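Local coordinates for protein Rab GDP-dissociation inhibitor (Saccharomyces cerevisiae, PDB 2BCG) that inhibits release of GDP from the Rab GTPase Sec4 and extracts GDP-bound Ypt7 from vacuolar membranes, at residues A[299-303]-A[409-413]; A[262-267]-A[279-284]. All blocks are in the same frame, centred on the assembly; numbering follows the deposited sequence. Where two conformers were deposited one is given.

Contact 1: residues A[299-303]-A[409-413]; sequences FPEKC and DNIYL
Phe-299 meets Ile-411 through two torsions: chi1 of -67° sets the ring anti to the carbonyl carbon of Phe-299, and in Ile-411 the same choice (chi1 -61°) puts CG1 beside the backbone N and leaves CG2 to reach across. Ile-411 CG2 lands over the middle of the Phe-299 ring in a CH-pi contact, 3.9 Å from the centroid and only 3° off the ring normal. The longer branch of Ile-411 continues past the rim, its CD1 lying 4.0 Å from Phe-299 CE2. Leu-413 comes in at about a right angle to Phe-299 and divides its two methyls between partners. Leu-413 CD2 packs 3.7 Å from Phe-299 CD1, while Leu-413 CD1 touches both Lys-302 CB (3.6 Å) and Cys-303 SG (3.8 Å). Lys-302 changes from apolar to polar along its length: the chain bends at chi2 and runs extended from there. In one of its two conformers, NZ of Lys-302 reaches Asp-409 OD1 in a salt bridge of 3.1 Å, made on the anti lone pair of that oxygen. Asp-409 OD2 accepts from Ile-411 N at 3.1 Å, the N-H coming from above the carboxylate plane. This Asx turn leads into strand 411-413, and its bond, together with the lysine when in this conformer, would restrain rotation of the carboxylate. The salt bridge lies at the partly exposed border of a buried apolar cluster, which Val-268 and Tyr-270 extend along the Phe-299 ring. Backbone bonds from Asn-410 and Tyr-412 to Val-292 pair strand 411-413 with strand 292-294. The arrangement is that of an outermost strand packed against the loop that follows its neighbouring strand, in a parallel five-stranded sheet consistent with the family's place among the Rossmann-like folds.

Contact 2: residues A[262-267]-A[279-284]; sequences DTPIDE and GVKTKL
A classic beta bulge opens the antiparallel pairing of strands 267-271 and 276-282: Asp-266 and Glu-267 both face Lys-281 and share its carbonyl oxygen. The two bonds are weak, Asp-266 N at 2.9 Å from Lys-281 O with a bent N-H (128°) and Glu-267 N at a long 3.5 Å from the same oxygen. The return bond, from Lys-281 N to Glu-267 O, is 2.8 Å, nearly straight and in the carbonyl plane. Beyond the bulge, water 1 replaces direct pairing: it donates to Pro-264 O, accepts from Lys-283 N and gives a weak bond to Asp-266 OD2, so it joins the two backbones where they separate. Farther out, Lys-283 runs fully extended from CG and delivers NZ to Asp-262 O, 2.8 Å away; Asp-262 OD1 is near but beyond salt-bridge range. Under this polar seam the apolar branches meet. With OG1 of Thr-263 beside the backbone N (chi1 -62°), the methyl Thr-263 CG2 is turned to Thr-282 CB, 3.7 Å away, while Thr-263 OG1 bonds to Leu-261 O. Ile-265 CG2 packs on Val-280 CG1, 4.0 Å away. Thr-282 OG1 accepts from Leu-284 N in an ST turn and also pairs with Gly-285 O, at the bend into strand 285-288. Thr-263, Ile-265 and Val-280 all rest on Ile-40, so this end of the three-stranded antiparallel sheet packs on strand 37-40 of the parallel sheet, while Thr-282 touches Phe-287 of strand 285-288.

How the contacts relate
Along the chain the contacts come in series: contact 2 closes at Leu-284 before contact 1 opens at Phe-299. Their centres lie about 17 Å apart, with nearest atoms about 6 Å apart and no direct touch. Strand 267-271 connects them: it starts within contact 2 and runs on to cover the phenylalanine ring of contact 1. The two also involve opposite parts of one parallel sheet: segment 262-267 follows its outermost strand 258-260, and segment 409-413 forms the other, 411-413. Through contact 2's packing on strand 37-40 and the strand 267-271 residues beside contact 1, the small antiparallel sheet lies against the parallel sheet, well away from the geranylgeranyl pocket.

Contact 1: residues A[299-303]-A[409-413]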
loop_
_atom_site.group_PDB
_atom_site.type_symbol
_atom_site.label_atom_id
_atom_site.label_comp_id
_atom_site.label_asym_id
_atom_site.label_seq_id
_atom_site.Cartn_x
_atom_site.Cartn_y
_atom_site.Cartn_z
ATOM N N PHE A 299 19.878 -0.437 -11.032
ATOM C CA PHE A 299 20.619 0.057 -12.216
ATOM C C PHE A 299 21.068 1.484 -11.920
ATOM O O PHE A 299 20.651 2.410 -12.626
ATOM C CB PHE A 299 19.755 0.057 -13.487
ATOM C CG PHE A 299 19.364 -1.306 -13.967
ATOM C CD1 PHE A 299 18.177 -1.901 -13.547
ATOM C CD2 PHE A 299 20.175 -1.996 -14.874
ATOM C CE1 PHE A 299 17.807 -3.178 -14.030
ATOM C CE2 PHE A 299 19.811 -3.258 -15.341
ATOM C CZ PHE A 299 18.634 -3.854 -14.919
ATOM N N PRO A 300 21.922 1.658 -10.901
ATOM C CA PRO A 300 22.332 3.019 -10.535
ATOM C C PRO A 300 23.053 3.743 -11.672
ATOM O O PRO A 300 22.882 4.966 -11.833
ATOM C CB PRO A 300 23.246 2.816 -9.309
ATOM C CG PRO A 300 23.710 1.390 -9.383
ATOM C CD PRO A 300 22.544 0.632 -10.027
ATOM N N GLU A 301 23.795 2.982 -12.481
ATOM C CA GLU A 301 24.493 3.566 -13.640
ATOM C C GLU A 301 23.563 4.141 -14.714
ATOM O O GLU A 301 23.980 5.017 -15.476
ATOM C CB GLU A 301 25.534 2.615 -14.265
ATOM C CG GLU A 301 25.478 1.145 -13.888
ATOM C CD GLU A 301 24.332 0.375 -14.541
ATOM O OE1 GLU A 301 24.294 0.236 -15.796
ATOM O OE2 GLU A 301 23.496 -0.139 -13.781
ATOM N N LYS A 302 22.305 3.679 -14.748
ATOM C CA LYS A 302 21.332 4.096 -15.745
ATOM C C LYS A 302 20.434 5.216 -15.231
ATOM O O LYS A 302 19.463 5.598 -15.916
ATOM C CB LYS A 302 20.429 2.915 -16.131
ATOM C CG LYS A 302 21.131 1.744 -16.785
ATOM C CD LYS A 302 21.259 1.940 -18.292
ATOM C CE LYS A 302 22.171 0.889 -18.904
ATOM N NZ LYS A 302 22.115 0.922 -20.388
ATOM N N CYS A 303 20.762 5.745 -14.040
ATOM C CA CYS A 303 19.964 6.814 -13.434
ATOM C C CYS A 303 20.825 8.010 -13.107
ATOM O O CYS A 303 22.057 7.893 -13.039
ATOM C CB CYS A 303 19.282 6.350 -12.145
ATOM S SG CYS A 303 18.148 5.006 -12.427
ATOM N N ASP A 409 17.133 0.065 -24.600
ATOM C CA ASP A 409 17.807 -1.060 -23.906
ATOM C C ASP A 409 16.755 -2.026 -23.261
ATOM O O ASP A 409 17.144 -3.058 -22.722
ATOM C CB ASP A 409 18.860 -0.539 -22.866
ATOM C CG ASP A 409 18.274 0.439 -21.866
ATOM O OD1 ASP A 409 19.041 1.068 -21.059
ATOM O OD2 ASP A 409 17.043 0.589 -21.903
ATOM N N ASN A 410 15.449 -1.726 -23.385
ATOM C CA ASN A 410 14.347 -2.447 -22.693
ATOM C C ASN A 410 14.551 -2.497 -21.179
ATOM O O ASN A 410 14.184 -3.482 -20.546
ATOM C CB ASN A 410 14.077 -3.835 -23.300
ATOM C CG ASN A 410 13.470 -3.759 -24.712
ATOM O OD1 ASN A 410 12.675 -2.858 -25.042
ATOM N ND2 ASN A 410 13.839 -4.735 -25.554
ATOM N N ILE A 411 15.143 -1.437 -20.633
ATOM C CA ILE A 411 15.326 -1.284 -19.186
ATOM C C ILE A 411 14.536 -0.057 -18.753
ATOM O O ILE A 411 14.981 1.116 -18.904
ATOM C CB ILE A 411 16.804 -1.187 -18.808
ATOM C CG1 ILE A 411 17.534 -2.477 -19.226
ATOM C CG2 ILE A 411 16.971 -0.935 -17.315
ATOM C CD1 ILE A 411 19.043 -2.389 -19.148
ATOM N N TYR A 412 13.351 -0.359 -18.221
ATOM C CA TYR A 412 12.333 0.646 -17.949
ATOM C C TYR A 412 12.378 0.937 -16.445
ATOM O O TYR A 412 12.034 0.095 -15.622
ATOM C CB TYR A 412 10.955 0.135 -18.364
ATOM C CG TYR A 412 10.863 -0.090 -19.868
ATOM C CD1 TYR A 412 11.082 -1.378 -20.431
ATOM C CD2 TYR A 412 10.652 0.972 -20.720
ATOM C CE1 TYR A 412 11.032 -1.577 -21.842
ATOM C CE2 TYR A 412 10.597 0.785 -22.137
ATOM C CZ TYR A 412 10.785 -0.481 -22.674
ATOM O OH TYR A 412 10.716 -0.674 -24.037
ATOM N N LEU A 413 12.859 2.126 -16.113
ATOM C CA LEU A 413 13.129 2.472 -14.713
ATOM C C LEU A 413 12.145 3.457 -14.166
ATOM O O LEU A 413 11.686 4.402 -14.848
ATOM C CB LEU A 413 14.542 3.031 -14.582
ATOM C CG LEU A 413 15.619 2.035 -15.051
ATOM C CD1 LEU A 413 17.007 2.644 -15.149
ATOM C CD2 LEU A 413 15.628 0.739 -14.230
#

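Contact 2: residues A[262-267]-A[279-284]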
loop_
_atom_site.group_PDB
_atom_site.type_symbol
_atom_site.label_atom_id
_atom_site.label_comp_id
_atom_site.label_asym_id
_atom_site.label_seq_id
_atom_site.Cartn_x
_atom_site.Cartn_y
_atom_site.Cartn_z
ATOM N N ASP A 262 14.413 -11.762 -0.968
ATOM C CA ASP A 262 15.751 -12.116 -0.430
ATOM C C ASP A 262 16.596 -12.806 -1.504
ATOM O O ASP A 262 17.337 -13.755 -1.221
ATOM C CB ASP A 262 15.600 -13.043 0.799
ATOM C CG ASP A 262 16.880 -13.184 1.632
ATOM O OD1 ASP A 262 16.987 -14.213 2.331
ATOM O OD2 ASP A 262 17.754 -12.299 1.620
ATOM N N THR A 263 16.510 -12.280 -2.730
ATOM C CA THR A 263 17.136 -12.879 -3.883
ATOM C C THR A 263 17.954 -11.800 -4.598
ATOM O O THR A 263 17.442 -11.083 -5.448
ATOM C CB THR A 263 16.070 -13.528 -4.812
ATOM O OG1 THR A 263 15.400 -14.569 -4.101
ATOM C CG2 THR A 263 16.681 -14.117 -6.071
ATOM N N PRO A 264 19.226 -11.641 -4.190
ATOM C CA PRO A 264 20.145 -10.742 -4.890
ATOM C C PRO A 264 20.187 -11.002 -6.392
ATOM O O PRO A 264 20.063 -12.137 -6.834
ATOM C CB PRO A 264 21.505 -11.098 -4.277
ATOM C CG PRO A 264 21.137 -11.436 -2.866
ATOM C CD PRO A 264 19.858 -12.260 -3.010
ATOM N N ILE A 265 20.383 -9.945 -7.173
ATOM C CA ILE A 265 20.700 -10.115 -8.577
ATOM C C ILE A 265 22.217 -10.246 -8.697
ATOM O O ILE A 265 22.920 -9.257 -8.601
ATOM C CB ILE A 265 20.169 -8.914 -9.423
ATOM C CG1 ILE A 265 18.654 -8.723 -9.202
ATOM C CG2 ILE A 265 20.499 -9.097 -10.919
ATOM C CD1 ILE A 265 17.760 -9.982 -9.441
ATOM N N ASP A 266 22.694 -11.476 -8.881
ATOM C CA ASP A 266 24.127 -11.742 -9.018
ATOM C C ASP A 266 24.710 -11.036 -10.228
ATOM O O ASP A 266 25.818 -10.511 -10.158
ATOM C CB ASP A 266 24.379 -13.237 -9.168
ATOM C CG ASP A 266 23.944 -14.051 -7.966
ATOM O OD1 ASP A 266 23.711 -15.264 -8.177
ATOM O OD2 ASP A 266 23.884 -13.519 -6.837
ATOM N N GLU A 267 23.969 -11.065 -11.334
ATOM C CA GLU A 267 24.398 -10.502 -12.608
ATOM C C GLU A 267 23.182 -10.187 -13.475
ATOM O O GLU A 267 22.253 -10.986 -13.609
ATOM C CB GLU A 267 25.293 -11.496 -13.356
ATOM C CG GLU A 267 26.045 -10.903 -14.538
ATOM C CD GLU A 267 26.854 -11.940 -15.297
ATOM O OE1 GLU A 267 27.283 -11.635 -16.439
ATOM O OE2 GLU A 267 27.045 -13.059 -14.767
ATOM N N GLY A 279 18.153 -10.878 -19.346
ATOM C CA GLY A 279 17.793 -11.607 -18.121
ATOM C C GLY A 279 18.629 -11.309 -16.897
ATOM O O GLY A 279 19.402 -10.347 -16.864
ATOM N N VAL A 280 18.463 -12.148 -15.872
ATOM C CA VAL A 280 19.186 -12.008 -14.596
ATOM C C VAL A 280 19.656 -13.378 -14.105
ATOM O O VAL A 280 18.981 -14.388 -14.342
ATOM C CB VAL A 280 18.334 -11.309 -13.480
ATOM C CG1 VAL A 280 17.999 -9.887 -13.883
ATOM C CG2 VAL A 280 17.091 -12.105 -13.144
ATOM N N LYS A 281 20.806 -13.398 -13.424
ATOM C CA LYS A 281 21.292 -14.594 -12.744
ATOM C C LYS A 281 21.116 -14.409 -11.241
ATOM O O LYS A 281 21.453 -13.359 -10.673
ATOM C CB LYS A 281 22.770 -14.824 -13.081
ATOM C CG LYS A 281 23.407 -16.097 -12.504
ATOM C CD LYS A 281 24.899 -16.192 -12.912
ATOM C CE LYS A 281 25.605 -17.419 -12.341
ATOM N NZ LYS A 281 26.976 -17.566 -12.965
ATOM N N THR A 282 20.576 -15.446 -10.604
ATOM C CA THR A 282 20.328 -15.435 -9.179
ATOM C C THR A 282 20.771 -16.776 -8.594
ATOM O O THR A 282 21.093 -17.698 -9.351
ATOM C CB THR A 282 18.815 -15.245 -8.901
ATOM O OG1 THR A 282 18.141 -16.456 -9.226
ATOM C CG2 THR A 282 18.187 -14.078 -9.716
ATOM N N LYS A 283 20.770 -16.868 -7.256
ATOM C CA LYS A 283 21.031 -18.115 -6.526
ATOM C C LYS A 283 20.071 -19.238 -6.900
ATOM O O LYS A 283 20.354 -20.410 -6.653
ATOM C CB LYS A 283 20.952 -17.862 -5.009
ATOM C CG LYS A 283 19.551 -17.515 -4.498
ATOM C CD LYS A 283 19.569 -17.111 -3.029
ATOM C CE LYS A 283 18.151 -16.897 -2.521
ATOM N NZ LYS A 283 18.117 -16.442 -1.105
ATOM N N LEU A 284 18.924 -18.872 -7.482
ATOM C CA LEU A 284 17.887 -19.843 -7.889
ATOM C C LEU A 284 17.957 -20.228 -9.366
ATOM O O LEU A 284 17.228 -21.106 -9.818
ATOM C CB LEU A 284 16.482 -19.310 -7.564
ATOM C CG LEU A 284 16.139 -19.079 -6.084
ATOM C CD1 LEU A 284 14.710 -18.563 -5.954
ATOM C CD2 LEU A 284 16.330 -20.362 -5.279
HETATM O O HOH W 1 20.743 -14.425 -5.743
#